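Local coordinates for protein dehydrogenase (Sinorhizobium meliloti, PDB 3UOE) that probably acts as an oxidoreductase of the LDH2/MDH2 family, whose members include malate and L-lactate dehydrogenases, at residues A[112-117]-A[147-152]; A[119-124]-A[153-158]; A[175-180]-A[248-253]; A[205-210]-A[220-225]. One frame throughout, in Å; residues are numbered along the deposited sequence.

Interaction 1 of 4, residues A[112-117]-A[147-152]; sequences VMMDAM and AEAAAR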
loop_
_atom_site.group_PDB
_atom_site.type_symbol
_atom_site.label_atom_id
_atom_site.label_comp_id
_atom_site.label_asym_id
_atom_site.label_seq_id
_atom_site.Cartn_x
_atom_site.Cartn_y
_atom_site.Cartn_z
ATOM N N VAL A 112 20.505 8.700 -5.808
ATOM C CA VAL A 112 19.519 9.763 -5.907
ATOM C C VAL A 112 18.514 9.620 -4.766
ATOM O O VAL A 112 18.145 10.602 -4.137
ATOM C CB VAL A 112 18.798 9.755 -7.285
ATOM C CG1 VAL A 112 17.532 10.616 -7.237
ATOM C CG2 VAL A 112 19.741 10.243 -8.392
HETATM N N MSE A 113 18.099 8.386 -4.497
HETATM C CA MSE A 113 17.177 8.103 -3.403
HETATM C C MSE A 113 17.733 8.546 -2.041
HETATM O O MSE A 113 17.054 9.249 -1.287
HETATM C CB MSE A 113 16.827 6.609 -3.374
HETATM C CG MSE A 113 15.896 6.201 -2.256
HETATM SE SE MSE A 113 14.156 7.129 -2.303
HETATM C CE MSE A 113 13.268 6.034 -3.682
HETATM N N MSE A 114 18.962 8.139 -1.726
HETATM C CA MSE A 114 19.536 8.459 -0.416
HETATM C C MSE A 114 19.772 9.960 -0.238
HETATM O O MSE A 114 19.706 10.484 0.867
HETATM C CB MSE A 114 20.819 7.657 -0.146
HETATM C CG MSE A 114 20.578 6.158 0.063
HETATM SE SE MSE A 114 19.294 5.766 1.505
HETATM C CE MSE A 114 20.280 6.508 3.016
ATOM N N ASP A 115 20.035 10.659 -1.332
ATOM C CA ASP A 115 20.228 12.096 -1.236
ATOM C C ASP A 115 18.888 12.784 -0.979
ATOM O O ASP A 115 18.793 13.709 -0.165
ATOM C CB ASP A 115 20.906 12.651 -2.491
ATOM C CG ASP A 115 21.529 14.008 -2.248
ATOM O OD1 ASP A 115 22.634 14.061 -1.665
ATOM O OD2 ASP A 115 20.899 15.021 -2.621
ATOM N N ALA A 116 17.860 12.312 -1.681
ATOM C CA ALA A 116 16.495 12.785 -1.489
ATOM C C ALA A 116 16.051 12.578 -0.047
ATOM O O ALA A 116 15.364 13.422 0.535
ATOM C CB ALA A 116 15.553 12.058 -2.437
HETATM N N MSE A 117 16.441 11.444 0.524
HETATM C CA MSE A 117 16.105 11.151 1.908
HETATM C C MSE A 117 16.784 12.135 2.857
HETATM O O MSE A 117 16.161 12.634 3.796
HETATM C CB MSE A 117 16.471 9.711 2.279
HETATM C CG MSE A 117 16.048 9.350 3.692
HETATM SE SE MSE A 117 16.292 7.468 4.209
HETATM C CE MSE A 117 15.606 6.602 2.588
ATOM N N ALA A 147 13.536 1.751 3.103
ATOM C CA ALA A 147 12.579 1.636 4.210
ATOM C C ALA A 147 13.303 1.375 5.529
ATOM O O ALA A 147 12.967 1.946 6.566
ATOM C CB ALA A 147 11.552 0.527 3.937
ATOM N N GLU A 148 14.307 0.509 5.479
ATOM C CA GLU A 148 15.052 0.154 6.675
ATOM C C GLU A 148 15.877 1.330 7.171
ATOM O O GLU A 148 15.971 1.556 8.375
ATOM C CB GLU A 148 15.962 -1.040 6.400
ATOM C CG GLU A 148 16.697 -1.556 7.623
ATOM C CD GLU A 148 17.540 -2.776 7.307
ATOM O OE1 GLU A 148 18.587 -2.622 6.643
ATOM O OE2 GLU A 148 17.146 -3.888 7.715
ATOM N N ALA A 149 16.479 2.068 6.237
ATOM C CA ALA A 149 17.314 3.203 6.586
ATOM C C ALA A 149 16.474 4.255 7.305
ATOM O O ALA A 149 16.904 4.847 8.295
ATOM C CB ALA A 149 17.953 3.791 5.350
ATOM N N ALA A 150 15.273 4.494 6.797
ATOM C CA ALA A 150 14.374 5.448 7.425
ATOM C C ALA A 150 14.043 4.966 8.838
ATOM O O ALA A 150 14.116 5.732 9.804
ATOM C CB ALA A 150 13.103 5.607 6.588
ATOM N N ALA A 151 13.694 3.687 8.953
ATOM C CA ALA A 151 13.286 3.124 10.237
ATOM C C ALA A 151 14.425 3.164 11.249
ATOM O O ALA A 151 14.199 3.409 12.432
ATOM C CB ALA A 151 12.749 1.697 10.072
ATOM N N ARG A 152 15.649 2.938 10.788
ATOM C CA ARG A 152 16.780 2.956 11.701
ATOM C C ARG A 152 17.025 4.365 12.236
ATOM O O ARG A 152 17.484 4.538 13.365
ATOM C CB ARG A 152 18.040 2.373 11.052
ATOM C CG ARG A 152 18.021 0.848 10.964
ATOM C CD ARG A 152 19.419 0.286 10.819
ATOM N NE ARG A 152 19.425 -0.990 10.113
ATOM C CZ ARG A 152 20.506 -1.751 9.953
ATOM N NH1 ARG A 152 21.671 -1.370 10.470
ATOM N NH2 ARG A 152 20.422 -2.898 9.286
#
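Met-117, built as selenomethionine, reaches from segment 112-117 to Ala-149 and Ala-150 on segment 147-152, and its chain illustrates how one long apolar side chain can span two well-separated helices. CB points across the gap, and CG continues straight outward, anti to the backbone N (chi1 -176°), so that these two atoms serve as the stem. The selenium does the touching: SE of Met-117 lies 4.2 Å from CB of Ala-149 and 4.1 Å from the backbone N of Ala-150, settling between the two residues. A bend at chi3 then swings the terminal CE back toward the start of its own helix. The helix axes run nearly parallel, 25° apart, and stay 11.6 Å from each other, a spacing too wide for backbones to meet. Both helices lie against the mixed sheet of the fold, where Met-117 also packs on Leu-288 and Ala-150 on Leu-290 of strand 285-291, while Tyr-146 covers more of Met-117. One turn earlier, the selenomethionine Met-114 adds a looser touch, its CE at 4.3 Å from CB of Ala-149.

Interaction 2 of 4, residues A[119-124]-A[153-158]; sequences VTRRIL and DGLIGI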
loop_
_atom_site.group_PDB
_atom_site.type_symbol
_atom_site.label_atom_id
_atom_site.label_comp_id
_atom_site.label_asym_id
_atom_site.label_seq_id
_atom_site.Cartn_x
_atom_site.Cartn_y
_atom_site.Cartn_z
ATOM N N VAL A 119 17.762 15.182 2.234
ATOM C CA VAL A 119 17.151 16.489 2.054
ATOM C C VAL A 119 15.739 16.551 2.655
ATOM O O VAL A 119 15.382 17.506 3.337
ATOM C CB VAL A 119 17.107 16.870 0.555
ATOM C CG1 VAL A 119 16.243 18.123 0.337
ATOM C CG2 VAL A 119 18.529 17.060 0.007
ATOM N N THR A 120 14.931 15.530 2.412
ATOM C CA THR A 120 13.573 15.564 2.932
ATOM C C THR A 120 13.554 15.434 4.450
ATOM O O THR A 120 12.735 16.059 5.112
ATOM C CB THR A 120 12.659 14.502 2.288
ATOM O OG1 THR A 120 13.200 13.198 2.524
ATOM C CG2 THR A 120 12.550 14.744 0.803
ATOM N N ARG A 121 14.465 14.635 4.997
ATOM C CA ARG A 121 14.534 14.441 6.444
ATOM C C ARG A 121 14.738 15.756 7.218
ATOM O O ARG A 121 14.203 15.930 8.314
ATOM C CB ARG A 121 15.633 13.436 6.806
ATOM C CG ARG A 121 15.640 13.072 8.274
ATOM C CD ARG A 121 16.783 12.145 8.652
ATOM N NE ARG A 121 16.824 11.945 10.100
ATOM C CZ ARG A 121 17.820 11.342 10.746
ATOM N NH1 ARG A 121 18.865 10.878 10.072
ATOM N NH2 ARG A 121 17.773 11.207 12.068
ATOM N N ARG A 122 15.514 16.670 6.639
ATOM C CA ARG A 122 15.795 17.959 7.262
ATOM C C ARG A 122 14.517 18.751 7.562
ATOM O O ARG A 122 14.418 19.443 8.573
ATOM C CB ARG A 122 16.717 18.779 6.355
ATOM C CG ARG A 122 18.152 18.270 6.328
ATOM C CD ARG A 122 18.796 18.419 4.947
ATOM N NE ARG A 122 19.286 19.771 4.685
ATOM C CZ ARG A 122 19.780 20.177 3.516
ATOM N NH1 ARG A 122 19.847 19.339 2.488
ATOM N NH2 ARG A 122 20.209 21.429 3.368
ATOM N N ILE A 123 13.545 18.623 6.669
ATOM C CA ILE A 123 12.298 19.374 6.706
ATOM C C ILE A 123 11.286 18.811 7.722
ATOM O O ILE A 123 10.423 19.537 8.232
ATOM C CB ILE A 123 11.702 19.427 5.262
ATOM C CG1 ILE A 123 11.990 20.778 4.616
ATOM C CG2 ILE A 123 10.218 19.098 5.224
ATOM C CD1 ILE A 123 13.441 20.983 4.271
ATOM N N LEU A 124 11.420 17.524 8.028
ATOM C CA LEU A 124 10.477 16.802 8.887
ATOM C C LEU A 124 10.268 17.412 10.274
ATOM O O LEU A 124 9.167 17.348 10.833
ATOM C CB LEU A 124 10.919 15.350 9.039
ATOM C CG LEU A 124 10.538 14.336 7.970
ATOM C CD1 LEU A 124 10.867 12.925 8.482
ATOM C CD2 LEU A 124 9.061 14.442 7.622
ATOM N N ASP A 153 16.699 5.363 11.420
ATOM C CA ASP A 153 16.766 6.758 11.829
ATOM C C ASP A 153 15.545 7.154 12.644
ATOM O O ASP A 153 15.327 8.334 12.914
ATOM C CB ASP A 153 16.886 7.671 10.602
ATOM C CG ASP A 153 18.310 7.734 10.054
ATOM O OD1 ASP A 153 19.264 7.473 10.821
ATOM O OD2 ASP A 153 18.477 8.052 8.856
ATOM N N GLY A 154 14.742 6.167 13.028
ATOM C CA GLY A 154 13.582 6.429 13.857
ATOM C C GLY A 154 12.436 7.073 13.101
ATOM O O GLY A 154 11.549 7.665 13.703
ATOM N N LEU A 155 12.450 6.954 11.776
ATOM C CA LEU A 155 11.367 7.493 10.956
ATOM C C LEU A 155 10.498 6.404 10.333
ATOM O O LEU A 155 10.925 5.267 10.174
ATOM C CB LEU A 155 11.929 8.390 9.857
ATOM C CG LEU A 155 12.745 9.587 10.338
ATOM C CD1 LEU A 155 13.561 10.176 9.184
ATOM C CD2 LEU A 155 11.846 10.639 11.001
ATOM N N ILE A 156 9.270 6.765 9.988
ATOM C CA ILE A 156 8.428 5.917 9.150
ATOM C C ILE A 156 8.750 6.235 7.699
ATOM O O ILE A 156 8.707 7.401 7.291
ATOM C CB ILE A 156 6.933 6.197 9.383
ATOM C CG1 ILE A 156 6.478 5.610 10.723
ATOM C CG2 ILE A 156 6.105 5.665 8.218
ATOM C CD1 ILE A 156 5.241 6.327 11.327
ATOM N N GLY A 157 9.092 5.206 6.930
ATOM C CA GLY A 157 9.462 5.380 5.537
ATOM C C GLY A 157 8.594 4.541 4.618
ATOM O O GLY A 157 8.453 3.331 4.815
ATOM N N ILE A 158 8.002 5.191 3.620
ATOM C CA ILE A 158 7.168 4.519 2.637
ATOM C C ILE A 158 7.759 4.769 1.261
ATOM O O ILE A 158 7.999 5.922 0.878
ATOM C CB ILE A 158 5.724 5.034 2.708
ATOM C CG1 ILE A 158 5.186 4.821 4.126
ATOM C CG2 ILE A 158 4.832 4.358 1.650
ATOM C CD1 ILE A 158 3.776 5.287 4.320
#
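Arg-121 and Asp-153 meet as stacked flat groups rather than edge to edge, a useful example of a salt bridge made without a directed hydrogen bond. The two side chains cross at about a right angle, yet their guanidinium and carboxylate planes are only 26° apart. NH1 of Arg-121 comes within 3.1 Å of OD2 of Asp-153, but that oxygen lies well out of the guanidinium plane, and the attraction is one of charge alone. CB of Asp-153 sits over the same flat group, toward its rim. To reach this position the chain of Arg-121 stays extended as far as NE, and the aliphatic stem passes Leu-155 on the way: CG of Arg-121 is 3.7 Å from CD1 of Leu-155, the two side chains crossing obliquely. The other methyl of Leu-155 serves the neighbouring turn. Leu-124 and Leu-155 reach toward each other tip to tip, with CD1 of Leu-124 at 3.5 Å from CD2 of Leu-155. What brings Asp-153 and Leu-155 to helix 109-127 is the Schellman motif that ends helix 144-152: Gly-154, at positive phi, is its C-prime residue, with Leu-155 N hydrogen-bonded to Ala-150 O and Gly-154 N to Ala-151 O. From there the chain enters strand 156-161, beside strand 285-291, and Ile-156 packs on Leu-259 of the second subunit. Helix 109-127 packs on the same sheet, with Leu-124 resting on Leu-290 and on Ala-130 of strand 129-137, and Thr-120 on Trp-94 of strand 91-96.

Interaction 3 of 4, residues A[175-180]-A[248-253]; sequences ALIGTN and KGYGLG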
loop_
_atom_site.group_PDB
_atom_site.type_symbol
_atom_site.label_atom_id
_atom_site.label_comp_id
_atom_site.label_asym_id
_atom_site.label_seq_id
_atom_site.Cartn_x
_atom_site.Cartn_y
_atom_site.Cartn_z
ATOM N N ALA A 175 0.769 -7.229 -20.718
ATOM C CA ALA A 175 1.649 -6.472 -19.840
ATOM C C ALA A 175 1.338 -4.979 -19.951
ATOM O O ALA A 175 1.570 -4.379 -20.995
ATOM C CB ALA A 175 3.094 -6.738 -20.213
ATOM N N LEU A 176 0.836 -4.377 -18.872
ATOM C CA LEU A 176 0.401 -2.980 -18.917
ATOM C C LEU A 176 0.744 -2.215 -17.649
ATOM O O LEU A 176 0.628 -0.983 -17.593
ATOM C CB LEU A 176 -1.105 -2.912 -19.160
ATOM C CG LEU A 176 -1.558 -3.352 -20.551
ATOM C CD1 LEU A 176 -3.063 -3.632 -20.582
ATOM C CD2 LEU A 176 -1.155 -2.316 -21.597
ATOM N N ILE A 177 1.169 -2.959 -16.636
ATOM C CA ILE A 177 1.443 -2.405 -15.317
ATOM C C ILE A 177 2.847 -2.848 -14.901
ATOM O O ILE A 177 3.308 -3.926 -15.300
ATOM C CB ILE A 177 0.382 -2.917 -14.298
ATOM C CG1 ILE A 177 -1.032 -2.540 -14.770
ATOM C CG2 ILE A 177 0.652 -2.397 -12.882
ATOM C CD1 ILE A 177 -2.149 -3.343 -14.100
ATOM N N GLY A 178 3.531 -2.026 -14.112
ATOM C CA GLY A 178 4.867 -2.369 -13.655
ATOM C C GLY A 178 4.829 -3.354 -12.499
ATOM O O GLY A 178 3.749 -3.652 -11.971
ATOM N N THR A 179 5.995 -3.862 -12.100
ATOM C CA THR A 179 6.062 -4.757 -10.948
ATOM C C THR A 179 5.755 -4.014 -9.646
ATOM O O THR A 179 5.383 -4.624 -8.647
ATOM C CB THR A 179 7.421 -5.479 -10.855
ATOM O OG1 THR A 179 8.478 -4.518 -10.893
ATOM C CG2 THR A 179 7.586 -6.456 -12.013
ATOM N N ASN A 180 5.935 -2.693 -9.675
ATOM C CA ASN A 180 5.425 -1.761 -8.651
ATOM C C ASN A 180 5.476 -2.214 -7.201
ATOM O O ASN A 180 4.435 -2.434 -6.573
ATOM C CB ASN A 180 4.000 -1.317 -8.988
ATOM C CG ASN A 180 3.914 -0.659 -10.344
ATOM O OD1 ASN A 180 4.931 -0.506 -11.032
ATOM N ND2 ASN A 180 2.706 -0.262 -10.741
ATOM N N LYS A 248 -7.278 -7.612 -5.667
ATOM C CA LYS A 248 -6.790 -6.711 -4.637
ATOM C C LYS A 248 -5.345 -6.294 -4.900
ATOM O O LYS A 248 -4.997 -5.114 -4.793
ATOM C CB LYS A 248 -6.928 -7.367 -3.264
ATOM C CG LYS A 248 -8.364 -7.489 -2.795
ATOM C CD LYS A 248 -8.444 -8.120 -1.414
ATOM C CE LYS A 248 -9.818 -7.922 -0.799
ATOM N NZ LYS A 248 -9.796 -8.207 0.655
ATOM N N GLY A 249 -4.506 -7.264 -5.244
ATOM C CA GLY A 249 -3.130 -6.965 -5.585
ATOM C C GLY A 249 -3.039 -6.138 -6.852
ATOM O O GLY A 249 -2.162 -5.289 -6.997
ATOM N N TYR A 250 -3.941 -6.401 -7.786
ATOM C CA TYR A 250 -4.029 -5.603 -8.994
ATOM C C TYR A 250 -4.428 -4.176 -8.641
ATOM O O TYR A 250 -3.789 -3.217 -9.075
ATOM C CB TYR A 250 -5.027 -6.238 -9.958
ATOM C CG TYR A 250 -5.681 -5.285 -10.935
ATOM C CD1 TYR A 250 -4.929 -4.586 -11.877
ATOM C CD2 TYR A 250 -7.068 -5.114 -10.940
ATOM C CE1 TYR A 250 -5.542 -3.721 -12.786
ATOM C CE2 TYR A 250 -7.687 -4.261 -11.845
ATOM C CZ TYR A 250 -6.922 -3.567 -12.762
ATOM O OH TYR A 250 -7.547 -2.725 -13.646
ATOM N N GLY A 251 -5.474 -4.037 -7.834
ATOM C CA GLY A 251 -5.884 -2.729 -7.356
ATOM C C GLY A 251 -4.693 -1.950 -6.815
ATOM O O GLY A 251 -4.490 -0.786 -7.148
ATOM N N LEU A 252 -3.882 -2.611 -6.001
ATOM C CA LEU A 252 -2.763 -1.949 -5.341
ATOM C C LEU A 252 -1.643 -1.577 -6.308
ATOM O O LEU A 252 -1.100 -0.475 -6.238
ATOM C CB LEU A 252 -2.208 -2.820 -4.213
ATOM C CG LEU A 252 -1.304 -2.044 -3.258
ATOM C CD1 LEU A 252 -2.130 -1.039 -2.439
ATOM C CD2 LEU A 252 -0.522 -2.984 -2.350
ATOM N N GLY A 253 -1.303 -2.496 -7.207
ATOM C CA GLY A 253 -0.272 -2.245 -8.203
ATOM C C GLY A 253 -0.631 -1.052 -9.068
ATOM O O GLY A 253 0.224 -0.215 -9.366
#
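Gly-253 meets both Ile-177 and Asn-180 through its backbone, its carbonyl O lying nearest to each. Asn-180 supplies the polar half of the contact: its ND2 donates to O of Gly-253 at 2.8 Å, with an N-H...O angle of 161°. The acceptor lies in the plane of the Asn-180 amide, whereas the donor stands 37° above the carbonyl plane of Gly-253. A second bond, from the same ND2 to OE1 of Glu-257, fixes the rotation of the amide in this buried setting. With an alanine here, the Gly-253 carbonyl and Glu-257 OE1 would probably both lose this donor, and the loop one of its ties to the helix. Ile-177 supplies the apolar half. CG2 of Ile-177 lies 4.2 Å from Gly-253 O, while CD1 approaches the edge of the Tyr-250 ring in its plane, 3.7 Å from CE1 of Tyr-250. The hydroxyl of that ring bonds to Ala-323 O of the second subunit. Ile-177 and Leu-176 form a classic beta bulge opposite Val-167, and the loop then runs on into strand 182-186, so the contact fastens helix 246-264 to the approach of a sheet strand at the subunit interface.

Interaction 4 of 4, residues A[205-210]-A[220-225]; sequences GKINNH and GWAVDR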
loop_
_atom_site.group_PDB
_atom_site.type_symbol
_atom_site.label_atom_id
_atom_site.label_comp_id
_atom_site.label_asym_id
_atom_site.label_seq_id
_atom_site.Cartn_x
_atom_site.Cartn_y
_atom_site.Cartn_z
ATOM N N GLY A 205 12.805 -10.199 -12.628
ATOM C CA GLY A 205 14.161 -10.573 -12.281
ATOM C C GLY A 205 14.271 -12.055 -11.971
ATOM O O GLY A 205 15.192 -12.723 -12.441
ATOM N N LYS A 206 13.328 -12.572 -11.188
ATOM C CA LYS A 206 13.319 -13.990 -10.838
ATOM C C LYS A 206 13.006 -14.862 -12.045
ATOM O O LYS A 206 13.532 -15.965 -12.173
ATOM C CB LYS A 206 12.315 -14.281 -9.724
ATOM C CG LYS A 206 12.339 -15.724 -9.257
ATOM C CD LYS A 206 11.170 -16.027 -8.361
ATOM C CE LYS A 206 11.354 -15.419 -6.985
ATOM N NZ LYS A 206 12.314 -16.216 -6.173
ATOM N N ILE A 207 12.148 -14.375 -12.930
ATOM C CA ILE A 207 11.836 -15.142 -14.120
ATOM C C ILE A 207 13.058 -15.210 -15.032
ATOM O O ILE A 207 13.338 -16.249 -15.619
ATOM C CB ILE A 207 10.602 -14.586 -14.871
ATOM C CG1 ILE A 207 9.317 -15.001 -14.152
ATOM C CG2 ILE A 207 10.567 -15.089 -16.315
ATOM C CD1 ILE A 207 8.066 -14.394 -14.759
ATOM N N ASN A 208 13.788 -14.103 -15.126
ATOM C CA ASN A 208 15.004 -14.047 -15.934
ATOM C C ASN A 208 16.015 -15.063 -15.436
ATOM O O ASN A 208 16.635 -15.773 -16.228
ATOM C CB ASN A 208 15.616 -12.647 -15.907
ATOM C CG ASN A 208 14.737 -11.615 -16.585
ATOM O OD1 ASN A 208 13.821 -11.954 -17.333
ATOM N ND2 ASN A 208 15.007 -10.350 -16.323
ATOM N N ASN A 209 16.155 -15.138 -14.116
ATOM C CA ASN A 209 17.007 -16.133 -13.485
ATOM C C ASN A 209 16.599 -17.554 -13.867
ATOM O O ASN A 209 17.457 -18.407 -14.099
ATOM C CB ASN A 209 17.017 -15.956 -11.966
ATOM C CG ASN A 209 17.789 -17.055 -11.256
ATOM O OD1 ASN A 209 17.263 -18.150 -11.021
ATOM N ND2 ASN A 209 19.042 -16.768 -10.902
ATOM N N HIS A 210 15.297 -17.813 -13.948
ATOM C CA HIS A 210 14.846 -19.101 -14.455
ATOM C C HIS A 210 15.221 -19.301 -15.926
ATOM O O HIS A 210 15.789 -20.334 -16.295
ATOM C CB HIS A 210 13.344 -19.279 -14.263
ATOM C CG HIS A 210 12.954 -19.657 -12.868
ATOM N ND1 HIS A 210 12.313 -20.840 -12.568
ATOM C CD2 HIS A 210 13.114 -19.005 -11.693
ATOM C CE1 HIS A 210 12.088 -20.898 -11.267
ATOM N NE2 HIS A 210 12.567 -19.799 -10.713
ATOM N N GLY A 220 0.945 -20.383 -13.414
ATOM C CA GLY A 220 0.266 -19.312 -12.706
ATOM C C GLY A 220 1.067 -18.027 -12.549
ATOM O O GLY A 220 0.509 -16.978 -12.234
ATOM N N TRP A 221 2.374 -18.093 -12.759
ATOM C CA TRP A 221 3.199 -16.892 -12.666
ATOM C C TRP A 221 2.921 -15.960 -13.833
ATOM O O TRP A 221 2.777 -14.751 -13.647
ATOM C CB TRP A 221 4.694 -17.252 -12.642
ATOM C CG TRP A 221 5.192 -17.715 -11.303
ATOM C CD1 TRP A 221 4.437 -18.052 -10.224
ATOM C CD2 TRP A 221 6.562 -17.932 -10.921
ATOM N NE1 TRP A 221 5.244 -18.443 -9.187
ATOM C CE2 TRP A 221 6.544 -18.386 -9.585
ATOM C CE3 TRP A 221 7.788 -17.786 -11.577
ATOM C CZ2 TRP A 221 7.720 -18.696 -8.889
ATOM C CZ3 TRP A 221 8.954 -18.093 -10.882
ATOM C CH2 TRP A 221 8.910 -18.541 -9.550
ATOM N N ALA A 222 2.837 -16.528 -15.032
ATOM C CA ALA A 222 2.869 -15.731 -16.251
ATOM C C ALA A 222 2.071 -16.322 -17.406
ATOM O O ALA A 222 1.705 -17.494 -17.400
ATOM C CB ALA A 222 4.312 -15.499 -16.689
ATOM N N VAL A 223 1.812 -15.477 -18.401
ATOM C CA VAL A 223 1.227 -15.907 -19.663
ATOM C C VAL A 223 2.200 -15.494 -20.740
ATOM O O VAL A 223 3.041 -14.632 -20.509
ATOM C CB VAL A 223 -0.136 -15.246 -19.931
ATOM C CG1 VAL A 223 -1.152 -15.703 -18.913
ATOM C CG2 VAL A 223 -0.007 -13.717 -19.930
ATOM N N ASP A 224 2.105 -16.104 -21.914
ATOM C CA ASP A 224 3.002 -15.724 -22.999
ATOM C C ASP A 224 2.477 -14.477 -23.695
ATOM O O ASP A 224 1.483 -13.894 -23.262
ATOM C CB ASP A 224 3.201 -16.871 -23.992
ATOM C CG ASP A 224 1.900 -17.366 -24.577
ATOM O OD1 ASP A 224 1.001 -16.531 -24.840
ATOM O OD2 ASP A 224 1.782 -18.596 -24.776
ATOM N N ARG A 225 3.154 -14.081 -24.767
ATOM C CA ARG A 225 2.814 -12.880 -25.516
ATOM C C ARG A 225 1.406 -12.931 -26.110
ATOM O O ARG A 225 0.831 -11.899 -26.428
ATOM C CB ARG A 225 3.837 -12.659 -26.635
ATOM C CG ARG A 225 3.975 -13.860 -27.570
ATOM C CD ARG A 225 5.140 -13.703 -28.552
ATOM N NE ARG A 225 6.448 -13.819 -27.903
ATOM C CZ ARG A 225 7.599 -13.945 -28.559
ATOM N NH1 ARG A 225 7.602 -13.980 -29.885
ATOM N NH2 ARG A 225 8.743 -14.047 -27.893
#
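Trp-221 and His-210 form the aromatic part of this contact, a T-shaped (edge-to-face) pair in which the tryptophan supplies the edge and the histidine the face. The planes stand 71° apart, and the centroids of the His-210 ring and the six-membered ring of Trp-221 are 5.4 Å from each other. CZ3 of Trp-221 lies above the imidazole toward its rim, 4.0 Å from NE2 of His-210. The other nitrogen, ND1, bonds to Ala-216 O, which helps fix the turn of the imidazole that offers its face to the indole. The apolar contacts come from the same helix. Lys-206 crosses the indole at about a right angle, and its CD lies 3.6 Å from CH2 of Trp-221; the chain runs straight as far as CD and turns only at chi3 (-74°). Ile-207 slides past the tryptophan in the opposite direction, CG1 at 4.1 Å from CE3 of Trp-221, and its CD1 goes on to CB of Ala-222 at 4.4 Å. Were the indole replaced by an alanine, a gap would probably open between helix 204-213 and the strand, with the His-210 face and CD of Lys-206 deprived of their shared partner. Ile-207 is buried further by Val-202, Ala-236 and Ile-241. The whole is a helix packed on a small antiparallel sheet: helix 204-213 lies against strand 222-223, the middle member of three, flanked by strands 229-230 and 240-241, with helix 233-237 packing on both Ile-207 and Ala-222 through Ala-236.

How the interactions relate
The four contacts show one chain fastened at separate places. Interactions 1 and 2 are neighbours, with centres 8 Å apart: both use helix 109-127, their segments alternate along the sequence, and they touch directly, so that two successive parts of that helix are tied to helix 144-152 and to the strand following it. Interactions 3 and 4 come later, interaction 4 nested inside the loop closed by interaction 3, with centres about 15 Å apart and no touch. Interaction 4, on its separate three-stranded sheet, lies about 36 Å, centre to centre, from interaction 2, on opposite sides of the chain's centre. Interactions 2 and 3, and interaction 4 through Arg-225, also reach the second subunit.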